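Local coordinates for hemin degrading factor (Pseudomonas aeruginosa, PDB 4MF9), which binds heme and probably serves in heme trafficking and degradation, at residues 77-82 against 113-118; 129-134 against 138-143; 151-156 against 271-276. One frame throughout, in Å; residues are numbered along the deposited sequence.

All three contacts lie in a protein built round two antiparallel beta sheets. Contacts 1 and 3 are buried and have centres about 7 Å apart. Both join strands of one sheet, 78-84 and 151-157, to the other. Contact 3 reaches it at strand 271-277, contact 1 through the loop leading into strand 117-120. Contact 1 is purely apolar across its segments, while contact 3 adds a sulfur, an imidazole and an amide. Contact 2 lies within one sheet, between consecutive hairpin strands, and runs from a buried end to an exposed one. Backbone hydrogen bonds carry it, and strand 138-146 then pairs with strand 151-157. The heme lies against Arg118, at the far end of segment 113-118, and not at the apolar contact itself.

Contact 1 (77-82 against 113-118); sequences GPIMAL and PDIDLR. With HEM (protoporphyrin IX containing Fe), chain C.
Ile115 meets Ile79 and Ala81 through the end of its side chain. Its CD1 lies 4.0 Å from Ile79 CD1 and also 4.0 Å from Ala81 CB. The two isoleucine side chains cross at about a right angle, so they touch near their ends and not along their lengths. Ile79 holds CG1 between its backbone N and carbonyl carbon (chi1 41°), which carries CD1 over to Ile115. All three residues are buried, and the contact is small. Backbone pairing fixes strand 78-84 from both edges: Met80 and Leu82 bond to strand 151-157, Ile79 and Ala81 to Gly94 and Arg92. On the other segment, Asp116 pairs with Ile274 through the backbone.

Beyond Ile115 the chain runs to the heme. Arg118 NE lies 3.0 Å from heme NC, with the porphyrin at the edge of the guanidinium. Arg118 NH1 donates to Asp116 OD1 at 2.8 Å in a salt bridge, meeting the oxygen from above the carboxylate plane. The same NH1 donates to Leu117 O at 3.0 Å, from above the carbonyl plane. These two bonds fix the rotation of the guanidinium beside the porphyrin. The apolar contact thus packs one beta sheet against the segment leading into the heme pocket of this HemS-family protein.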
loop_
_atom_site.group_PDB
_atom_site.type_symbol
_atom_site.label_atom_id
_atom_site.label_comp_id
_atom_site.label_asym_id
_atom_site.label_seq_id
_atom_site.Cartn_x
_atom_site.Cartn_y
_atom_site.Cartn_z
ATOM N N GLY A 77 -14.287 -13.571 7.954
ATOM C CA GLY A 77 -13.270 -14.606 8.064
ATOM C C GLY A 77 -12.047 -14.277 7.232
ATOM O O GLY A 77 -11.795 -13.111 6.939
ATOM N N PRO A 78 -11.272 -15.300 6.858
ATOM C CA PRO A 78 -10.067 -15.069 6.055
ATOM C C PRO A 78 -10.389 -14.403 4.727
ATOM O O PRO A 78 -11.209 -14.911 3.955
ATOM C CB PRO A 78 -9.526 -16.487 5.817
ATOM C CG PRO A 78 -10.030 -17.269 6.981
ATOM C CD PRO A 78 -11.397 -16.709 7.272
ATOM N N ILE A 79 -9.737 -13.274 4.472
ATOM C CA ILE A 79 -9.885 -12.564 3.215
ATOM C C ILE A 79 -8.529 -12.363 2.564
ATOM O O ILE A 79 -7.497 -12.837 3.065
ATOM C CB ILE A 79 -10.532 -11.180 3.433
ATOM C CG1 ILE A 79 -9.975 -10.509 4.693
ATOM C CG2 ILE A 79 -12.053 -11.309 3.534
ATOM C CD1 ILE A 79 -8.700 -9.666 4.461
ATOM N N MET A 80 -8.514 -11.648 1.477
ATOM C CA MET A 80 -7.296 -11.152 0.926
ATOM C C MET A 80 -7.337 -9.616 0.824
ATOM O O MET A 80 -8.235 -9.063 0.243
ATOM C CB MET A 80 -7.057 -11.763 -0.437
ATOM C CG MET A 80 -5.778 -11.401 -1.089
ATOM S SD MET A 80 -5.738 -9.923 -2.003
ATOM C CE MET A 80 -6.519 -10.312 -3.551
ATOM N N ALA A 81 -6.346 -8.984 1.408
ATOM C CA ALA A 81 -6.245 -7.531 1.408
ATOM C C ALA A 81 -5.304 -7.129 0.291
ATOM O O ALA A 81 -4.236 -7.738 0.120
ATOM C CB ALA A 81 -5.729 -7.024 2.762
ATOM N N LEU A 82 -5.690 -6.113 -0.474
ATOM C CA LEU A 82 -4.878 -5.662 -1.604
ATOM C C LEU A 82 -4.599 -4.180 -1.482
ATOM O O LEU A 82 -5.516 -3.359 -1.519
ATOM C CB LEU A 82 -5.578 -5.938 -2.941
ATOM C CG LEU A 82 -4.782 -5.991 -4.261
ATOM C CD1 LEU A 82 -5.671 -6.617 -5.354
ATOM C CD2 LEU A 82 -4.287 -4.634 -4.733
ATOM N N PRO A 113 -0.530 -11.098 12.889
ATOM C CA PRO A 113 0.642 -11.639 12.192
ATOM C C PRO A 113 0.423 -11.760 10.684
ATOM O O PRO A 113 1.370 -12.071 9.956
ATOM C CB PRO A 113 0.804 -13.034 12.811
ATOM C CG PRO A 113 -0.010 -13.012 14.074
ATOM C CD PRO A 113 -1.138 -12.089 13.791
ATOM N N ASP A 114 -0.797 -11.512 10.213
ATOM C CA ASP A 114 -1.073 -11.651 8.783
ATOM C C ASP A 114 -1.539 -10.346 8.150
ATOM O O ASP A 114 -0.762 -9.687 7.449
ATOM C CB ASP A 114 -2.078 -12.778 8.538
ATOM C CG ASP A 114 -1.548 -14.123 8.981
ATOM O OD1 ASP A 114 -0.832 -14.772 8.193
ATOM O OD2 ASP A 114 -1.839 -14.522 10.124
ATOM N N ILE A 115 -2.796 -9.969 8.384
ATOM C CA ILE A 115 -3.243 -8.646 7.967
ATOM C C ILE A 115 -2.689 -7.600 8.942
ATOM O O ILE A 115 -2.933 -7.668 10.153
ATOM C CB ILE A 115 -4.792 -8.539 7.872
ATOM C CG1 ILE A 115 -5.369 -9.661 6.995
ATOM C CG2 ILE A 115 -5.192 -7.165 7.348
ATOM C CD1 ILE A 115 -4.855 -9.658 5.577
ATOM N N ASP A 116 -1.949 -6.630 8.414
ATOM C CA ASP A 116 -1.217 -5.666 9.243
ATOM C C ASP A 116 -1.247 -4.375 8.444
ATOM O O ASP A 116 -0.593 -4.263 7.408
ATOM C CB ASP A 116 0.221 -6.169 9.441
ATOM C CG ASP A 116 1.002 -5.396 10.501
ATOM O OD1 ASP A 116 0.391 -4.754 11.390
ATOM O OD2 ASP A 116 2.255 -5.466 10.452
ATOM N N LEU A 117 -2.040 -3.415 8.898
ATOM C CA LEU A 117 -2.366 -2.259 8.080
ATOM C C LEU A 117 -2.289 -0.983 8.901
ATOM O O LEU A 117 -2.636 -0.972 10.086
ATOM C CB LEU A 117 -3.798 -2.400 7.517
ATOM C CG LEU A 117 -4.097 -3.493 6.491
ATOM C CD1 LEU A 117 -5.614 -3.704 6.315
ATOM C CD2 LEU A 117 -3.498 -3.126 5.156
ATOM N N ARG A 118 -1.856 0.099 8.268
ATOM C CA ARG A 118 -1.977 1.419 8.874
ATOM C C ARG A 118 -2.847 2.231 7.940
ATOM O O ARG A 118 -2.489 2.443 6.772
ATOM C CB ARG A 118 -0.613 2.097 9.024
ATOM C CG ARG A 118 0.450 1.240 9.698
ATOM C CD ARG A 118 0.055 0.811 11.109
ATOM N NE ARG A 118 1.059 -0.079 11.702
ATOM C CZ ARG A 118 0.910 -1.396 11.851
ATOM N NH1 ARG A 118 -0.219 -1.997 11.470
ATOM N NH2 ARG A 118 1.887 -2.120 12.393
HETATM C CHA HEM C . 7.634 0.873 11.034
HETATM C CHB HEM C . 5.662 -1.983 14.256
HETATM C CHC HEM C . 2.052 1.155 14.749
HETATM C CHD HEM C . 3.506 3.299 10.723
HETATM C C1A HEM C . 7.445 -0.135 11.936
HETATM C C2A HEM C . 8.386 -1.156 12.249
HETATM C C3A HEM C . 7.837 -1.927 13.158
HETATM C C4A HEM C . 6.552 -1.429 13.375
HETATM C CMA HEM C . 8.472 -3.145 13.765
HETATM C CAA HEM C . 9.763 -1.342 11.718
HETATM C CBA HEM C . 10.893 -1.561 12.756
HETATM C CGA HEM C . 11.133 -0.258 13.428
HETATM O O1A HEM C . 11.252 -0.180 14.647
HETATM O O2A HEM C . 11.196 0.716 12.726
HETATM C C1B HEM C . 4.515 -1.305 14.645
HETATM C C2B HEM C . 3.725 -1.842 15.673
HETATM C C3B HEM C . 2.703 -0.995 15.860
HETATM C C4B HEM C . 2.896 0.097 14.880
HETATM C CMB HEM C . 4.009 -3.100 16.438
HETATM C CAB HEM C . 1.653 -1.221 16.897
HETATM C CBB HEM C . 0.421 -0.820 16.829
HETATM C C1C HEM C . 2.115 2.027 13.726
HETATM C C2C HEM C . 1.265 3.099 13.546
HETATM C C3C HEM C . 1.664 3.726 12.405
HETATM C C4C HEM C . 2.778 3.024 11.864
HETATM C CMC HEM C . 0.141 3.501 14.450
HETATM C CAC HEM C . 1.039 4.897 11.838
HETATM C CBC HEM C . 1.410 5.235 10.639
HETATM C C1D HEM C . 4.800 2.824 10.472
HETATM C C2D HEM C . 5.692 3.319 9.380
HETATM C C3D HEM C . 6.831 2.641 9.502
HETATM C C4D HEM C . 6.636 1.737 10.641
HETATM C CMD HEM C . 5.441 4.374 8.324
HETATM C CAD HEM C . 8.046 2.780 8.622
HETATM C CBD HEM C . 9.104 3.592 9.367
HETATM C CGD HEM C . 10.263 4.171 8.614
HETATM O O1D HEM C . 11.357 3.935 9.081
HETATM O O2D HEM C . 10.160 4.873 7.620
HETATM N NA HEM C . 6.312 -0.325 12.635
HETATM N NB HEM C . 4.010 -0.148 14.192
HETATM N NC HEM C . 2.993 2.021 12.724
HETATM N ND HEM C . 5.418 1.885 11.172
HETATM FE FE HEM C . 4.759 0.970 12.623
#

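Contact 2 (129-134 against 138-143)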
loop_
_atom_site.group_PDB
_atom_site.type_symbol
_atom_site.label_atom_id
_atom_site.label_comp_id
_atom_site.label_asym_id
_atom_site.label_seq_id
_atom_site.Cartn_x
_atom_site.Cartn_y
_atom_site.Cartn_z
ATOM N N ALA A 129 -19.281 -2.129 -2.357
ATOM C CA ALA A 129 -19.263 -3.574 -2.227
ATOM C C ALA A 129 -19.633 -4.112 -3.589
ATOM O O ALA A 129 -20.721 -3.814 -4.103
ATOM C CB ALA A 129 -20.279 -4.027 -1.185
ATOM N N ILE A 130 -18.736 -4.879 -4.160
ATOM C CA ILE A 130 -18.904 -5.447 -5.468
ATOM C C ILE A 130 -19.226 -6.957 -5.382
ATOM O O ILE A 130 -18.603 -7.671 -4.668
ATOM C CB ILE A 130 -17.659 -5.186 -6.316
ATOM C CG1 ILE A 130 -17.390 -3.692 -6.425
ATOM C CG2 ILE A 130 -17.772 -5.796 -7.682
ATOM C CD1 ILE A 130 -16.250 -3.316 -7.311
ATOM N N ALA A 131 -20.218 -7.419 -6.120
ATOM C CA ALA A 131 -20.478 -8.851 -6.217
ATOM C C ALA A 131 -20.502 -9.225 -7.693
ATOM O O ALA A 131 -21.559 -9.202 -8.334
ATOM C CB ALA A 131 -21.807 -9.202 -5.539
ATOM N N GLU A 132 -19.363 -9.592 -8.228
ATOM C CA GLU A 132 -19.126 -9.707 -9.627
ATOM C C GLU A 132 -19.403 -11.125 -10.146
ATOM O O GLU A 132 -18.794 -12.007 -9.695
ATOM C CB GLU A 132 -17.683 -9.344 -9.944
ATOM C CG GLU A 132 -17.441 -9.335 -11.423
ATOM C CD GLU A 132 -16.257 -8.543 -11.882
ATOM O OE1 GLU A 132 -16.046 -8.542 -13.068
ATOM O OE2 GLU A 132 -15.557 -7.942 -11.103
ATOM N N GLU A 133 -20.303 -11.299 -11.089
ATOM C CA GLU A 133 -20.601 -12.612 -11.650
ATOM C C GLU A 133 -19.357 -13.210 -12.279
ATOM O O GLU A 133 -18.750 -12.586 -13.047
ATOM C CB GLU A 133 -21.626 -12.435 -12.778
ATOM C CG GLU A 133 -22.999 -12.960 -12.428
ATOM C CD GLU A 133 -24.164 -12.450 -13.305
ATOM O OE1 GLU A 133 -25.304 -12.800 -12.943
ATOM O OE2 GLU A 133 -23.967 -11.727 -14.307
ATOM N N THR A 134 -18.974 -14.393 -11.861
ATOM C CA THR A 134 -18.035 -15.290 -12.560
ATOM C C THR A 134 -18.804 -16.353 -13.359
ATOM O O THR A 134 -20.028 -16.414 -13.249
ATOM C CB THR A 134 -17.001 -15.939 -11.600
ATOM O OG1 THR A 134 -17.624 -16.773 -10.634
ATOM C CG2 THR A 134 -16.263 -14.879 -10.874
ATOM N N THR A 138 -19.541 -15.964 -7.841
ATOM C CA THR A 138 -19.502 -14.513 -7.774
ATOM C C THR A 138 -18.306 -14.044 -6.934
ATOM O O THR A 138 -18.041 -14.565 -5.844
ATOM C CB THR A 138 -20.853 -13.936 -7.282
ATOM O OG1 THR A 138 -20.634 -12.867 -6.351
ATOM C CG2 THR A 138 -21.699 -15.021 -6.627
ATOM N N GLN A 139 -17.579 -13.079 -7.435
ATOM C CA GLN A 139 -16.374 -12.582 -6.781
ATOM C C GLN A 139 -16.757 -11.301 -6.041
ATOM O O GLN A 139 -17.227 -10.382 -6.645
ATOM C CB GLN A 139 -15.284 -12.318 -7.815
ATOM C CG GLN A 139 -13.901 -11.988 -7.297
ATOM C CD GLN A 139 -12.921 -11.770 -8.421
ATOM O OE1 GLN A 139 -12.568 -10.649 -8.766
ATOM N NE2 GLN A 139 -12.490 -12.859 -9.017
ATOM N N ARG A 140 -16.600 -11.330 -4.734
ATOM C CA ARG A 140 -17.050 -10.256 -3.862
ATOM C C ARG A 140 -15.869 -9.468 -3.327
ATOM O O ARG A 140 -14.824 -10.034 -2.985
ATOM C CB ARG A 140 -17.886 -10.825 -2.711
ATOM C CG ARG A 140 -19.069 -11.661 -3.218
ATOM C CD ARG A 140 -19.826 -12.324 -2.086
ATOM N NE ARG A 140 -21.053 -12.953 -2.581
ATOM C CZ ARG A 140 -21.125 -14.204 -3.025
ATOM N NH1 ARG A 140 -20.043 -14.974 -3.034
ATOM N NH2 ARG A 140 -22.285 -14.692 -3.457
ATOM N N SER A 141 -15.999 -8.178 -3.310
ATOM C CA SER A 141 -14.949 -7.332 -2.786
ATOM C C SER A 141 -15.470 -6.041 -2.206
ATOM O O SER A 141 -16.483 -5.580 -2.646
ATOM C CB SER A 141 -13.897 -7.023 -3.827
ATOM O OG SER A 141 -14.333 -6.274 -4.872
ATOM N N ILE A 142 -14.749 -5.501 -1.234
ATOM C CA ILE A 142 -14.979 -4.137 -0.729
ATOM C C ILE A 142 -13.880 -3.243 -1.277
ATOM O O ILE A 142 -12.767 -3.574 -1.147
ATOM C CB ILE A 142 -14.979 -4.102 0.807
ATOM C CG1 ILE A 142 -16.050 -5.042 1.380
ATOM C CG2 ILE A 142 -15.098 -2.705 1.313
ATOM C CD1 ILE A 142 -17.412 -4.694 0.925
ATOM N N GLN A 143 -14.223 -2.177 -1.969
ATOM C CA GLN A 143 -13.207 -1.369 -2.589
ATOM C C GLN A 143 -13.316 0.111 -2.203
ATOM O O GLN A 143 -14.341 0.688 -2.337
ATOM C CB GLN A 143 -13.155 -1.529 -4.111
ATOM C CG GLN A 143 -13.153 -2.965 -4.612
ATOM C CD GLN A 143 -12.794 -3.149 -6.093
ATOM O OE1 GLN A 143 -12.567 -2.242 -6.805
ATOM N NE2 GLN A 143 -12.712 -4.362 -6.488
HETATM O O HOH W 1 -14.242 -8.234 -8.877
#
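Ile130 N donates to Ser141 O at 2.8 Å, almost straight (173°), and Ser141 N returns a bond to Ile130 O. The two residues form an antiparallel hydrogen-bonded pair. The Ile130 side chain is extended past CG1, which carries CD1 to the amide of Gln143, 3.7 Å from its CD. Gln143 NE2 also donates to Ser141 OG at 3.0 Å, which helps hold that amide beside the methyl group.

Gln139 pairs with Glu132 in the next hydrogen-bonded pair. Glu132 N donates to Gln139 O at 2.8 Å, and Gln139 N donates back to Glu132 O. In both side chains CG stands opposite the backbone N (chi1 -171° in Gln139). The two extended chains leave the same face of the sheet and bring Gln139 OE1 and Glu132 OE2 to a shared water. The water donates to both, to Glu132 OE2 at 2.6 Å. Arg54 also binds Glu132 OE2 in a salt bridge, so this oxygen has two partners. Thr134 CG2 comes near Gln139 CB, and Thr134 OG1 bonds to Gly137 O within the turn.

Thr138 lies opposite Glu133 in a non-hydrogen-bonded pair. Its OG1 is 3.9 Å from Ala131 CB and stands over one face of the Arg140 guanidinium, which also makes a cation-pi contact with Trp166. Toward the buried end, Ile142 CD1 packs on Ala129 CB at 3.6 Å. Strands 124-133 and 138-146 thus form a beta hairpin, with strand 59-62 along one edge and strand 151-157 along the other.

Contact 3 (151-156 against 271-276)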
loop_
_atom_site.group_PDB
_atom_site.type_symbol
_atom_site.label_atom_id
_atom_site.label_comp_id
_atom_site.label_asym_id
_atom_site.label_seq_id
_atom_site.Cartn_x
_atom_site.Cartn_y
_atom_site.Cartn_z
ATOM N N ALA A 151 -7.778 4.155 -6.292
ATOM C CA ALA A 151 -7.947 3.112 -5.283
ATOM C C ALA A 151 -7.108 3.364 -4.041
ATOM O O ALA A 151 -5.929 3.744 -4.129
ATOM C CB ALA A 151 -7.615 1.754 -5.863
ATOM N N VAL A 152 -7.712 3.133 -2.883
ATOM C CA VAL A 152 -6.989 3.237 -1.624
ATOM C C VAL A 152 -6.573 1.848 -1.146
ATOM O O VAL A 152 -5.398 1.601 -0.835
ATOM C CB VAL A 152 -7.842 3.936 -0.542
ATOM C CG1 VAL A 152 -7.239 3.712 0.808
ATOM C CG2 VAL A 152 -7.925 5.406 -0.821
ATOM N N HIS A 153 -7.536 0.935 -1.145
ATOM C CA HIS A 153 -7.423 -0.334 -0.442
ATOM C C HIS A 153 -8.595 -1.208 -0.875
ATOM O O HIS A 153 -9.723 -0.707 -1.026
ATOM C CB HIS A 153 -7.551 -0.053 1.057
ATOM C CG HIS A 153 -7.379 -1.260 1.934
ATOM N ND1 HIS A 153 -6.281 -2.090 1.862
ATOM C CD2 HIS A 153 -8.161 -1.747 2.929
ATOM C CE1 HIS A 153 -6.403 -3.053 2.766
ATOM N NE2 HIS A 153 -7.532 -2.865 3.425
ATOM N N LYS A 154 -8.357 -2.504 -1.044
ATOM C CA LYS A 154 -9.453 -3.420 -1.401
ATOM C C LYS A 154 -9.356 -4.663 -0.547
ATOM O O LYS A 154 -8.249 -5.101 -0.215
ATOM C CB LYS A 154 -9.372 -3.841 -2.875
ATOM C CG LYS A 154 -9.559 -2.716 -3.856
ATOM C CD LYS A 154 -9.060 -3.111 -5.241
ATOM C CE LYS A 154 -9.416 -2.032 -6.254
ATOM N NZ LYS A 154 -8.792 -2.288 -7.571
ATOM N N VAL A 155 -10.502 -5.243 -0.197
ATOM C CA VAL A 155 -10.494 -6.541 0.458
ATOM C C VAL A 155 -11.384 -7.529 -0.276
ATOM O O VAL A 155 -12.557 -7.255 -0.560
ATOM C CB VAL A 155 -10.708 -6.478 2.017
ATOM C CG1 VAL A 155 -10.614 -5.042 2.550
ATOM C CG2 VAL A 155 -11.951 -7.150 2.459
ATOM N N PHE A 156 -10.784 -8.658 -0.635
ATOM C CA PHE A 156 -11.444 -9.642 -1.471
ATOM C C PHE A 156 -11.846 -10.852 -0.655
ATOM O O PHE A 156 -11.054 -11.369 0.132
ATOM C CB PHE A 156 -10.510 -10.062 -2.610
ATOM C CG PHE A 156 -10.468 -9.082 -3.747
ATOM C CD1 PHE A 156 -9.647 -7.961 -3.684
ATOM C CD2 PHE A 156 -11.257 -9.276 -4.879
ATOM C CE1 PHE A 156 -9.614 -7.048 -4.731
ATOM C CE2 PHE A 156 -11.218 -8.373 -5.927
ATOM C CZ PHE A 156 -10.395 -7.256 -5.854
ATOM N N CYS A 271 -2.926 4.441 2.819
ATOM C CA CYS A 271 -2.949 3.099 3.367
ATOM C C CYS A 271 -1.578 2.484 3.240
ATOM O O CYS A 271 -0.926 2.607 2.202
ATOM C CB CYS A 271 -3.997 2.245 2.630
ATOM S SG CYS A 271 -4.268 0.597 3.322
ATOM N N ILE A 272 -1.124 1.844 4.310
ATOM C CA ILE A 272 0.115 1.078 4.255
ATOM C C ILE A 272 -0.179 -0.343 4.703
ATOM O O ILE A 272 -0.834 -0.550 5.725
ATOM C CB ILE A 272 1.223 1.705 5.124
ATOM C CG1 ILE A 272 1.540 3.123 4.632
ATOM C CG2 ILE A 272 2.451 0.802 5.130
ATOM C CD1 ILE A 272 2.314 3.988 5.636
ATOM N N GLN A 273 0.298 -1.308 3.921
ATOM C CA GLN A 273 0.091 -2.725 4.189
ATOM C C GLN A 273 1.454 -3.399 4.383
ATOM O O GLN A 273 2.405 -3.111 3.664
ATOM C CB GLN A 273 -0.654 -3.372 3.017
ATOM C CG GLN A 273 -0.984 -4.844 3.193
ATOM C CD GLN A 273 -2.063 -5.323 2.207
ATOM O OE1 GLN A 273 -3.121 -4.697 2.060
ATOM N NE2 GLN A 273 -1.793 -6.429 1.533
ATOM N N ILE A 274 1.531 -4.303 5.355
ATOM C CA ILE A 274 2.810 -4.849 5.800
ATOM C C ILE A 274 2.747 -6.371 5.810
ATOM O O ILE A 274 1.740 -6.958 6.215
ATOM C CB ILE A 274 3.141 -4.351 7.239
ATOM C CG1 ILE A 274 3.014 -2.832 7.330
ATOM C CG2 ILE A 274 4.542 -4.760 7.653
ATOM C CD1 ILE A 274 2.789 -2.306 8.755
ATOM N N HIS A 275 3.811 -7.007 5.332
ATOM C CA HIS A 275 3.987 -8.442 5.494
ATOM C C HIS A 275 5.148 -8.667 6.444
ATOM O O HIS A 275 6.205 -8.078 6.258
ATOM C CB HIS A 275 4.327 -9.098 4.170
ATOM C CG HIS A 275 4.938 -10.463 4.316
ATOM N ND1 HIS A 275 4.199 -11.576 4.657
ATOM C CD2 HIS A 275 6.217 -10.888 4.178
ATOM C CE1 HIS A 275 4.993 -12.631 4.708
ATOM N NE2 HIS A 275 6.226 -12.240 4.431
ATOM N N THR A 276 4.947 -9.509 7.454
ATOM C CA THR A 276 6.034 -9.919 8.337
ATOM C C THR A 276 6.256 -11.417 8.181
ATOM O O THR A 276 5.312 -12.200 8.250
ATOM C CB THR A 276 5.727 -9.596 9.807
ATOM O OG1 THR A 276 5.501 -8.186 9.953
ATOM C CG2 THR A 276 6.884 -10.008 10.698
#
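Cys271 SG overlaps the imidazole of His153 obliquely, 4.1 Å from the ring centroid and 32° off the ring normal. The nearest ring atom is ND1, 3.7 Å from SG. Cys271 sends SG away from its own backbone N and on to the ring. Its CB packs 4.0 Å from Val152 CG1.

Gln273 meets the same ring at its edge. OE1 lies in the ring plane, 3.7 Å from His153 CE1. The amide and ring planes are 88° apart, and the two side chains cross at about a right angle. Thr83 OG1 ties the pair together, since it is hydrogen-bonded to both His153 ND1 and Gln273 OE1. Tyr96 OH is hydrogen-bonded to His153 NE2, while Gln273 NE2 is held by Ala81 O and His90 ND1.

The strands belong to different sheets, and their short segments run 43° apart. The chemistry implies a buried polar cluster set among apolar side chains. Both ring nitrogens and both amide atoms have partners, so the imidazole is fixed in rotation, and the sulfur rests against it in an oblique sulfur-aromatic contact.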